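Side-chain contacts in KauB (Pseudomonas aeruginosa PAO1, PDB 6B4R), which probably oxidises a broad range of aldehydes, aminoaldehydes among them, to the corresponding acids with NAD(P)+ as cofactor: residues L104-M109 with S114-I119; N168-M173 with E194-T199; S174-G179 with A465-F470. All coordinates share one frame; numbering follows the deposited sequence.

Contact 1. Residues L104-M109 with S114-I119; sequences LETLDM and SDSLHI. With K (potassium ion), chain G.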
loop_
_atom_site.group_PDB
_atom_site.type_symbol
_atom_site.label_atom_id
_atom_site.label_comp_id
_atom_site.label_asym_id
_atom_site.label_seq_id
_atom_site.Cartn_x
_atom_site.Cartn_y
_atom_site.Cartn_z
ATOM N N LEU A 104 -27.407 -7.724 29.275
ATOM C CA LEU A 104 -27.366 -6.290 29.530
ATOM C C LEU A 104 -27.866 -5.496 28.320
ATOM O O LEU A 104 -28.571 -4.503 28.473
ATOM C CB LEU A 104 -25.950 -5.853 29.909
ATOM C CG LEU A 104 -25.504 -6.207 31.330
ATOM C CD1 LEU A 104 -24.027 -5.913 31.531
ATOM C CD2 LEU A 104 -26.340 -5.444 32.343
ATOM N N GLU A 105 -27.501 -5.947 27.122
ATOM C CA GLU A 105 -27.947 -5.315 25.883
ATOM C C GLU A 105 -29.466 -5.355 25.739
ATOM O O GLU A 105 -30.115 -4.320 25.579
ATOM C CB GLU A 105 -27.313 -6.012 24.677
ATOM C CG GLU A 105 -25.909 -5.545 24.350
ATOM C CD GLU A 105 -25.898 -4.164 23.733
ATOM O OE1 GLU A 105 -26.925 -3.781 23.137
ATOM O OE2 GLU A 105 -24.868 -3.465 23.842
ATOM N N THR A 106 -30.014 -6.566 25.795
ATOM C CA THR A 106 -31.443 -6.811 25.623
ATOM C C THR A 106 -32.312 -6.058 26.629
ATOM O O THR A 106 -33.306 -5.431 26.258
ATOM C CB THR A 106 -31.741 -8.315 25.731
ATOM O OG1 THR A 106 -31.197 -8.988 24.590
ATOM C CG2 THR A 106 -33.237 -8.568 25.799
ATOM N N LEU A 107 -31.938 -6.126 27.902
ATOM C CA LEU A 107 -32.666 -5.417 28.946
ATOM C C LEU A 107 -32.588 -3.905 28.745
ATOM O O LEU A 107 -33.561 -3.191 28.969
ATOM C CB LEU A 107 -32.130 -5.797 30.329
ATOM C CG LEU A 107 -32.387 -7.235 30.780
ATOM C CD1 LEU A 107 -31.765 -7.497 32.143
ATOM C CD2 LEU A 107 -33.880 -7.526 30.803
ATOM N N ASP A 108 -31.428 -3.427 28.308
ATOM C CA ASP A 108 -31.199 -1.996 28.153
ATOM C C ASP A 108 -32.027 -1.365 27.029
ATOM O O ASP A 108 -32.802 -0.440 27.270
ATOM C CB ASP A 108 -29.714 -1.720 27.915
ATOM C CG ASP A 108 -29.235 -0.465 28.609
ATOM O OD1 ASP A 108 -30.081 0.379 28.967
ATOM O OD2 ASP A 108 -28.008 -0.318 28.790
ATOM N N MET A 109 -31.869 -1.864 25.807
ATOM C CA MET A 109 -32.474 -1.203 24.650
ATOM C C MET A 109 -33.490 -2.044 23.866
ATOM O O MET A 109 -34.082 -1.562 22.903
ATOM C CB MET A 109 -31.394 -0.616 23.726
ATOM C CG MET A 109 -30.242 -1.557 23.401
ATOM S SD MET A 109 -30.722 -2.838 22.230
ATOM C CE MET A 109 -31.263 -1.840 20.840
ATOM N N SER A 114 -31.202 -13.379 21.226
ATOM C CA SER A 114 -30.457 -14.182 20.262
ATOM C C SER A 114 -29.571 -13.301 19.390
ATOM O O SER A 114 -28.503 -13.723 18.942
ATOM C CB SER A 114 -31.408 -14.995 19.385
ATOM O OG SER A 114 -32.107 -15.961 20.149
ATOM N N ASP A 115 -30.021 -12.073 19.154
ATOM C CA ASP A 115 -29.238 -11.107 18.394
ATOM C C ASP A 115 -28.091 -10.555 19.233
ATOM O O ASP A 115 -26.969 -10.412 18.748
ATOM C CB ASP A 115 -30.124 -9.963 17.896
ATOM C CG ASP A 115 -31.144 -10.418 16.874
ATOM O OD1 ASP A 115 -30.935 -11.483 16.257
ATOM O OD2 ASP A 115 -32.154 -9.708 16.680
ATOM N N SER A 116 -28.377 -10.248 20.493
ATOM C CA SER A 116 -27.371 -9.692 21.387
ATOM C C SER A 116 -26.213 -10.659 21.583
ATOM O O SER A 116 -25.054 -10.253 21.636
ATOM C CB SER A 116 -27.985 -9.342 22.741
ATOM O OG SER A 116 -28.912 -8.282 22.622
ATOM N N LEU A 117 -26.536 -11.942 21.685
ATOM C CA LEU A 117 -25.530 -12.959 21.944
ATOM C C LEU A 117 -24.790 -13.393 20.679
ATOM O O LEU A 117 -23.560 -13.371 20.637
ATOM C CB LEU A 117 -26.163 -14.170 22.631
ATOM C CG LEU A 117 -25.194 -15.263 23.083
ATOM C CD1 LEU A 117 -24.174 -14.703 24.055
ATOM C CD2 LEU A 117 -25.955 -16.419 23.709
ATOM N N HIS A 118 -25.534 -13.776 19.645
ATOM C CA HIS A 118 -24.920 -14.375 18.460
ATOM C C HIS A 118 -24.418 -13.360 17.435
ATOM O O HIS A 118 -23.528 -13.665 16.641
ATOM C CB HIS A 118 -25.875 -15.374 17.799
ATOM C CG HIS A 118 -26.411 -16.406 18.738
ATOM N ND1 HIS A 118 -25.596 -17.259 19.455
ATOM C CD2 HIS A 118 -27.680 -16.722 19.089
ATOM C CE1 HIS A 118 -26.338 -18.053 20.201
ATOM N NE2 HIS A 118 -27.609 -17.748 19.997
ATOM N N ILE A 119 -24.982 -12.157 17.450
ATOM C CA ILE A 119 -24.554 -11.124 16.512
ATOM C C ILE A 119 -23.715 -10.041 17.187
ATOM O O ILE A 119 -22.520 -9.924 16.925
ATOM C CB ILE A 119 -25.753 -10.473 15.789
ATOM C CG1 ILE A 119 -26.577 -11.537 15.064
ATOM C CG2 ILE A 119 -25.275 -9.415 14.810
ATOM C CD1 ILE A 119 -27.741 -10.979 14.280
HETATM K K K G . -32.539 1.763 28.867
HETATM O O HOH W 1 -31.594 4.194 30.089
#

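Contact 2. Residues N168-M173 with E194-T199; sequences NFPLLM and EKSPLT. With K (potassium ion), chain G; TOE (2-[2-(2-methoxy-ethoxy)-ethoxy]-ethoxyl), chain H.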
loop_
_atom_site.group_PDB
_atom_site.type_symbol
_atom_site.label_atom_id
_atom_site.label_comp_id
_atom_site.label_asym_id
_atom_site.label_seq_id
_atom_site.Cartn_x
_atom_site.Cartn_y
_atom_site.Cartn_z
ATOM N N ASN A 168 -28.591 1.931 19.368
ATOM C CA ASN A 168 -29.102 0.833 18.554
ATOM C C ASN A 168 -28.154 -0.366 18.505
ATOM O O ASN A 168 -28.597 -1.512 18.425
ATOM C CB ASN A 168 -29.453 1.315 17.146
ATOM C CG ASN A 168 -28.246 1.792 16.376
ATOM O OD1 ASN A 168 -27.275 2.270 16.958
ATOM N ND2 ASN A 168 -28.299 1.664 15.056
ATOM N N PHE A 169 -26.854 -0.093 18.548
ATOM C CA PHE A 169 -25.842 -1.139 18.687
ATOM C C PHE A 169 -24.784 -0.713 19.704
ATOM O O PHE A 169 -23.627 -0.512 19.344
ATOM C CB PHE A 169 -25.172 -1.437 17.342
ATOM C CG PHE A 169 -26.084 -2.078 16.331
ATOM C CD1 PHE A 169 -26.256 -3.453 16.304
ATOM C CD2 PHE A 169 -26.761 -1.306 15.398
ATOM C CE1 PHE A 169 -27.094 -4.049 15.371
ATOM C CE2 PHE A 169 -27.601 -1.896 14.461
ATOM C CZ PHE A 169 -27.767 -3.269 14.449
ATOM N N PRO A 170 -25.177 -0.595 20.983
ATOM C CA PRO A 170 -24.340 -0.011 22.042
ATOM C C PRO A 170 -22.958 -0.647 22.163
ATOM O O PRO A 170 -21.963 0.076 22.175
ATOM C CB PRO A 170 -25.151 -0.275 23.316
ATOM C CG PRO A 170 -26.556 -0.438 22.848
ATOM C CD PRO A 170 -26.451 -1.110 21.513
ATOM N N LEU A 171 -22.895 -1.971 22.251
ATOM C CA LEU A 171 -21.614 -2.655 22.409
ATOM C C LEU A 171 -20.815 -2.702 21.107
ATOM O O LEU A 171 -19.616 -2.422 21.100
ATOM C CB LEU A 171 -21.814 -4.068 22.967
ATOM C CG LEU A 171 -20.547 -4.886 23.233
ATOM C CD1 LEU A 171 -19.626 -4.163 24.205
ATOM C CD2 LEU A 171 -20.901 -6.267 23.759
ATOM N N LEU A 172 -21.483 -3.047 20.011
ATOM C CA LEU A 172 -20.821 -3.173 18.714
ATOM C C LEU A 172 -20.231 -1.853 18.217
ATOM O O LEU A 172 -19.083 -1.813 17.769
ATOM C CB LEU A 172 -21.785 -3.741 17.667
ATOM C CG LEU A 172 -21.173 -3.974 16.284
ATOM C CD1 LEU A 172 -20.002 -4.944 16.378
ATOM C CD2 LEU A 172 -22.211 -4.477 15.293
ATOM N N MET A 173 -21.017 -0.782 18.290
ATOM C CA MET A 173 -20.546 0.539 17.881
ATOM C C MET A 173 -19.400 0.998 18.771
ATOM O O MET A 173 -18.480 1.674 18.314
ATOM C CB MET A 173 -21.679 1.570 17.925
ATOM C CG MET A 173 -22.791 1.351 16.907
ATOM S SD MET A 173 -22.218 1.332 15.197
ATOM C CE MET A 173 -22.260 -0.426 14.845
ATOM N N GLU A 194 -27.672 7.696 26.721
ATOM C CA GLU A 194 -28.413 7.615 27.976
ATOM C C GLU A 194 -29.541 6.592 27.879
ATOM O O GLU A 194 -30.173 6.252 28.878
ATOM C CB GLU A 194 -28.973 8.984 28.377
ATOM C CG GLU A 194 -30.047 9.527 27.446
ATOM C CD GLU A 194 -29.474 10.209 26.219
ATOM O OE1 GLU A 194 -28.244 10.426 26.173
ATOM O OE2 GLU A 194 -30.255 10.530 25.300
ATOM N N LYS A 195 -29.790 6.107 26.667
ATOM C CA LYS A 195 -30.793 5.074 26.445
ATOM C C LYS A 195 -30.207 3.672 26.602
ATOM O O LYS A 195 -30.949 2.691 26.616
ATOM C CB LYS A 195 -31.411 5.221 25.054
ATOM C CG LYS A 195 -32.151 6.529 24.820
ATOM C CD LYS A 195 -32.768 6.550 23.427
ATOM C CE LYS A 195 -33.416 7.890 23.116
ATOM N NZ LYS A 195 -34.538 8.198 24.044
ATOM N N SER A 196 -28.883 3.577 26.719
ATOM C CA SER A 196 -28.220 2.276 26.833
ATOM C C SER A 196 -26.776 2.372 27.328
ATOM O O SER A 196 -25.841 2.205 26.548
ATOM C CB SER A 196 -28.243 1.556 25.483
ATOM O OG SER A 196 -27.590 2.332 24.492
ATOM N N PRO A 197 -26.589 2.627 28.631
ATOM C CA PRO A 197 -25.237 2.821 29.164
ATOM C C PRO A 197 -24.591 1.562 29.760
ATOM O O PRO A 197 -23.373 1.540 29.942
ATOM C CB PRO A 197 -25.466 3.852 30.268
ATOM C CG PRO A 197 -26.829 3.511 30.795
ATOM C CD PRO A 197 -27.625 2.957 29.628
ATOM N N LEU A 198 -25.389 0.535 30.041
ATOM C CA LEU A 198 -24.937 -0.598 30.853
ATOM C C LEU A 198 -23.723 -1.381 30.318
ATOM O O LEU A 198 -22.790 -1.663 31.071
ATOM C CB LEU A 198 -26.105 -1.546 31.146
ATOM C CG LEU A 198 -27.328 -0.889 31.800
ATOM C CD1 LEU A 198 -28.393 -1.921 32.146
ATOM C CD2 LEU A 198 -26.933 -0.076 33.031
ATOM N N THR A 199 -23.734 -1.738 29.034
ATOM C CA THR A 199 -22.651 -2.546 28.467
ATOM C C THR A 199 -21.316 -1.807 28.412
ATOM O O THR A 199 -20.255 -2.416 28.566
ATOM C CB THR A 199 -22.993 -3.091 27.059
ATOM O OG1 THR A 199 -23.429 -2.019 26.213
ATOM C CG2 THR A 199 -24.085 -4.144 27.146
HETATM K K K G . -32.539 1.763 28.867
HETATM O "O2'" TOE H . -26.043 1.680 13.074
HETATM C "CA'" TOE H . -24.861 1.543 12.276
HETATM C "CB'" TOE H . -25.177 0.696 11.049
HETATM O "OC'" TOE H . -24.734 -0.645 11.250
HETATM C "CD'" TOE H . -24.934 -1.434 10.079
HETATM C "CE'" TOE H . -23.901 -2.555 10.026
HETATM O "OF'" TOE H . -24.223 -3.566 10.979
HETATM C "CG'" TOE H . -23.271 -4.627 10.949
HETATM C "CH'" TOE H . -23.810 -5.819 11.731
HETATM O "OI'" TOE H . -25.033 -6.250 11.137
HETATM C "CK'" TOE H . -25.449 -7.521 11.631
HETATM O O HOH W 1 -31.594 4.194 30.089
#

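Contact 3. Residues S174-G179 with A465-F470; sequences SCWKLG and APFGGF. With TOE (2-[2-(2-methoxy-ethoxy)-ethoxy]-ethoxyl), chain H.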
loop_
_atom_site.group_PDB
_atom_site.type_symbol
_atom_site.label_atom_id
_atom_site.label_comp_id
_atom_site.label_asym_id
_atom_site.label_seq_id
_atom_site.Cartn_x
_atom_site.Cartn_y
_atom_site.Cartn_z
ATOM N N SER A 174 -19.464 0.630 20.046
ATOM C CA SER A 174 -18.404 0.968 20.983
ATOM C C SER A 174 -17.086 0.340 20.546
ATOM O O SER A 174 -16.044 0.993 20.560
ATOM C CB SER A 174 -18.764 0.501 22.394
ATOM O OG SER A 174 -19.942 1.139 22.855
ATOM N N CYS A 175 -17.142 -0.924 20.139
ATOM C CA CYS A 175 -15.940 -1.651 19.751
ATOM C C CYS A 175 -15.429 -1.263 18.362
ATOM O O CYS A 175 -14.239 -1.404 18.077
ATOM C CB CYS A 175 -16.165 -3.162 19.851
ATOM S SG CYS A 175 -16.406 -3.758 21.552
ATOM N N TRP A 176 -16.323 -0.782 17.499
ATOM C CA TRP A 176 -15.909 -0.238 16.207
ATOM C C TRP A 176 -15.009 0.972 16.415
ATOM O O TRP A 176 -14.123 1.245 15.609
ATOM C CB TRP A 176 -17.116 0.169 15.356
ATOM C CG TRP A 176 -17.772 -0.963 14.621
ATOM C CD1 TRP A 176 -17.572 -2.299 14.822
ATOM C CD2 TRP A 176 -18.731 -0.857 13.561
ATOM N NE1 TRP A 176 -18.350 -3.030 13.956
ATOM C CE2 TRP A 176 -19.071 -2.169 13.171
ATOM C CE3 TRP A 176 -19.336 0.220 12.903
ATOM C CZ2 TRP A 176 -19.990 -2.433 12.155
ATOM C CZ3 TRP A 176 -20.248 -0.044 11.892
ATOM C CH2 TRP A 176 -20.565 -1.361 11.529
ATOM N N LYS A 177 -15.251 1.702 17.501
ATOM C CA LYS A 177 -14.442 2.867 17.838
ATOM C C LYS A 177 -13.238 2.474 18.699
ATOM O O LYS A 177 -12.095 2.816 18.381
ATOM C CB LYS A 177 -15.293 3.913 18.565
ATOM C CG LYS A 177 -16.534 4.370 17.802
ATOM C CD LYS A 177 -16.164 5.006 16.473
ATOM C CE LYS A 177 -17.314 5.820 15.901
ATOM N NZ LYS A 177 -18.526 5.005 15.646
ATOM N N LEU A 178 -13.503 1.746 19.781
ATOM C CA LEU A 178 -12.468 1.337 20.733
ATOM C C LEU A 178 -11.349 0.522 20.096
ATOM O O LEU A 178 -10.186 0.653 20.478
ATOM C CB LEU A 178 -13.082 0.537 21.882
ATOM C CG LEU A 178 -13.842 1.341 22.931
ATOM C CD1 LEU A 178 -14.516 0.407 23.921
ATOM C CD2 LEU A 178 -12.888 2.286 23.637
ATOM N N GLY A 179 -11.712 -0.323 19.136
ATOM C CA GLY A 179 -10.753 -1.160 18.436
ATOM C C GLY A 179 -9.575 -0.390 17.872
ATOM O O GLY A 179 -8.468 -0.490 18.392
ATOM N N ALA A 465 -14.291 -4.433 5.391
ATOM C CA ALA A 465 -15.037 -3.440 4.621
ATOM C C ALA A 465 -15.201 -2.126 5.378
ATOM O O ALA A 465 -15.820 -2.092 6.440
ATOM C CB ALA A 465 -16.401 -3.991 4.226
ATOM N N PRO A 466 -14.646 -1.037 4.826
ATOM C CA PRO A 466 -14.839 0.294 5.412
ATOM C C PRO A 466 -16.320 0.667 5.443
ATOM O O PRO A 466 -17.063 0.327 4.520
ATOM C CB PRO A 466 -14.063 1.217 4.462
ATOM C CG PRO A 466 -13.927 0.445 3.189
ATOM C CD PRO A 466 -13.821 -0.992 3.607
ATOM N N PHE A 467 -16.739 1.349 6.502
ATOM C CA PHE A 467 -18.147 1.658 6.711
ATOM C C PHE A 467 -18.318 3.124 7.087
ATOM O O PHE A 467 -17.746 3.591 8.069
ATOM C CB PHE A 467 -18.720 0.758 7.807
ATOM C CG PHE A 467 -20.201 0.898 8.002
ATOM C CD1 PHE A 467 -21.083 0.064 7.335
ATOM C CD2 PHE A 467 -20.713 1.855 8.862
ATOM C CE1 PHE A 467 -22.444 0.190 7.520
ATOM C CE2 PHE A 467 -22.070 1.985 9.046
ATOM C CZ PHE A 467 -22.934 1.151 8.377
ATOM N N GLY A 468 -19.113 3.842 6.300
ATOM C CA GLY A 468 -19.338 5.261 6.517
ATOM C C GLY A 468 -20.198 5.856 5.417
ATOM O O GLY A 468 -20.547 5.170 4.458
ATOM N N GLY A 469 -20.542 7.133 5.543
ATOM C CA GLY A 469 -21.480 7.738 4.614
ATOM C C GLY A 469 -20.930 8.767 3.643
ATOM O O GLY A 469 -19.862 9.336 3.855
ATOM N N PHE A 470 -21.665 8.980 2.554
ATOM C CA PHE A 470 -21.446 10.120 1.675
ATOM C C PHE A 470 -22.297 11.256 2.211
ATOM O O PHE A 470 -23.266 11.016 2.934
ATOM C CB PHE A 470 -21.901 9.804 0.248
ATOM C CG PHE A 470 -20.903 9.024 -0.565
ATOM C CD1 PHE A 470 -20.249 7.923 -0.031
ATOM C CD2 PHE A 470 -20.643 9.380 -1.879
ATOM C CE1 PHE A 470 -19.338 7.202 -0.789
ATOM C CE2 PHE A 470 -19.737 8.665 -2.643
ATOM C CZ PHE A 470 -19.084 7.571 -2.098
HETATM O "O2'" TOE H . -26.043 1.680 13.074
HETATM C "CA'" TOE H . -24.861 1.543 12.276
HETATM C "CB'" TOE H . -25.177 0.696 11.049
HETATM O "OC'" TOE H . -24.734 -0.645 11.250
HETATM C "CD'" TOE H . -24.934 -1.434 10.079
HETATM C "CE'" TOE H . -23.901 -2.555 10.026
HETATM O "OF'" TOE H . -24.223 -3.566 10.979
HETATM C "CG'" TOE H . -23.271 -4.627 10.949
HETATM C "CH'" TOE H . -23.810 -5.819 11.731
HETATM O "OI'" TOE H . -25.033 -6.250 11.137
HETATM C "CK'" TOE H . -25.449 -7.521 11.631
#

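Contact 1. Residues L104-M109 with S114-I119
The flat carboxylate of Glu105 does not meet the neighbouring helix; only the root of its chain does, with CB lying 3.5 Å from Ser116 OG. Beyond CB the chain bends at chi2 (-73°) and carries the carboxylate off between helices 170-183 and 198-210. There OE2 is hydrogen-bonded to Thr199 OG1 and, weakly, to Leu171 N. The second flat group, the carboxylate of Asp108, is divided between two tasks. Its OD1 binds the potassium ion at 2.8 Å, and OD2 takes a hydrogen bond from Leu198 N. The same residue gives the ion its carbonyl as well, Asp108 O standing 2.7 Å from the metal. A water at 2.9 Å from the potassium ion and the carbonyls of Lys195 and Leu40 complete the five ligands, and the carbonyl end of helix 98-109 probably adds to the attraction for the cation.

The two segments belong to consecutive helices, 98-109 and 113-133, joined by a short turn within what is, in the aldehyde dehydrogenase fold, the cofactor-binding domain. Small side chains let them approach closely: the CA atoms of Glu105 and Ser116 are 6.3 Å apart, and Ser116 also rests on Ala102. Polar contact across the gap is one hydroxyl pair, Ser116 OG and Thr106 OG1, at 3.1 Å. The Ser116 hydroxyl also has Pro112 O, just before its helix, within weak hydrogen-bonding range, so the pair is not settled. Thr106 OG1 has its stronger partner in Lys111 O, within the connecting turn. With chi1 at -69°, this hydroxyl sits beside its own backbone N while the methyl CG2 takes the position anti to that N, and Ser116 meets the oxygen branch.

Contact 2. Residues N168-M173 with E194-T199
Pro170 faces Ser196 and Thr199 with the outer corner of its ring, which can be followed atom by atom. CB stands between two hydroxyls, 3.8 Å from Ser196 OG and equally far from Thr199 OG1. CG reaches deeper against Ser196, 3.4 Å from its OG and in van der Waals contact with its CB. CD, which closes the ring onto the backbone, is covered by the carboxylate of Glu105 from helix 98-109. The contact is therefore apolar carbon laid against oxygen atoms, without a bond between the segments.

Both hydroxyls are turned by the same kind of torsion. Ser196 OG (chi1 59°) and Thr199 OG1 (chi1 52°) each lie between their own backbone N and carbonyl carbon. Thr199 OG1 thereby comes beside the first turn of helix 170-183, 4.2 Å from Leu171 CB, while its hydrogen-bonding partner is the Glu105 carboxylate. From CB onward Leu171 packs on Val121 and Ala124 of helix 113-133.

Away from the Pro170 contact the two segments serve different sites. The segment 168-173 faces the bound glycol ether: Asn168 ND2 donates to its O2' at 3.0 Å with an N-H...O angle of 154°, and also reaches Glu300 O. Met173 SD flanks the same ligand. The segment 194-199 serves the potassium ion, which Lys195 O binds at 2.9 Å, and the water on that ion donates to Glu194 O. Phe169, at the N-cap position, opens helix 170-183, which connects the parallel strands 149-164 and 187-191 in a beta-alpha-beta crossover; after the second strand the chain enters helix 198-210. Loops that follow successive parallel strands and meet beside the starts of their helices in this way are characteristic of the Rossmann-like cofactor domain of aldehyde dehydrogenases.

Contact 3. Residues S174-G179 with A465-F470
Trp176 drives the outer edge of its six-membered ring toward the face of Phe467, and this T-shaped, edge-to-face stack is the tight part of the contact. The ring centroids are 5.2 Å apart and the planes meet at 61°, a tilt well short of perpendicular. CZ3 of Trp176 does most of the touching, 3.6 Å from Phe467 CD2; CH2 lies above the same face, toward the rim. Seen from the indole, Phe467 CE2 lies at the edge, in the ring plane. Phe467 reaches the tryptophan because its ring leaves CB anti to the backbone N (chi1 -174°).

The loose part is the main chain: the CA atoms of Trp176 and Phe467 are 9.9 Å apart, and this one pair of long aromatic side chains spans the distance between helix 170-183 and the loop that follows strand 452-455. Such an aromatic-lined passage leading toward the catalytic centre is consistent with the substrate tunnel of aldehyde dehydrogenases. Phe467 also touches Thr303 and comes within about 3 Å of the side chain of Glu267, the predicted active-site residue.

The bound glycol ether lies against both rings through carbon contacts. Its CB' is 3.5 Å from Phe467 CZ, and its CE' is 3.8 Å from Trp176 CH2. The helix and the loop region are also joined through Asp478, which takes a salt bridge from Lys177 and is hydrogen-bonded by its backbone to Phe467. A neighbouring subunit packs on Ala465, Pro466 and Phe470.

Overall arrangement
The three contacts form a chain from the potassium site to the ligand pocket. Contact 1 closes in sequence before contact 2 opens; their centres are 10 Å apart, and both contribute ligands to the potassium ion. Contacts 2 and 3 interleave along the chain and share helix 170-183, the first using its start and the second its next turn; their centres lie 15 Å apart, and both border the glycol ether. Contacts 1 and 3, 20 Å apart between centres, do not touch. Helix 170-183 thus runs from beside the loop that binds the cation to the aromatic pair at the pocket, where a loop from much later in the sequence returns to meet it.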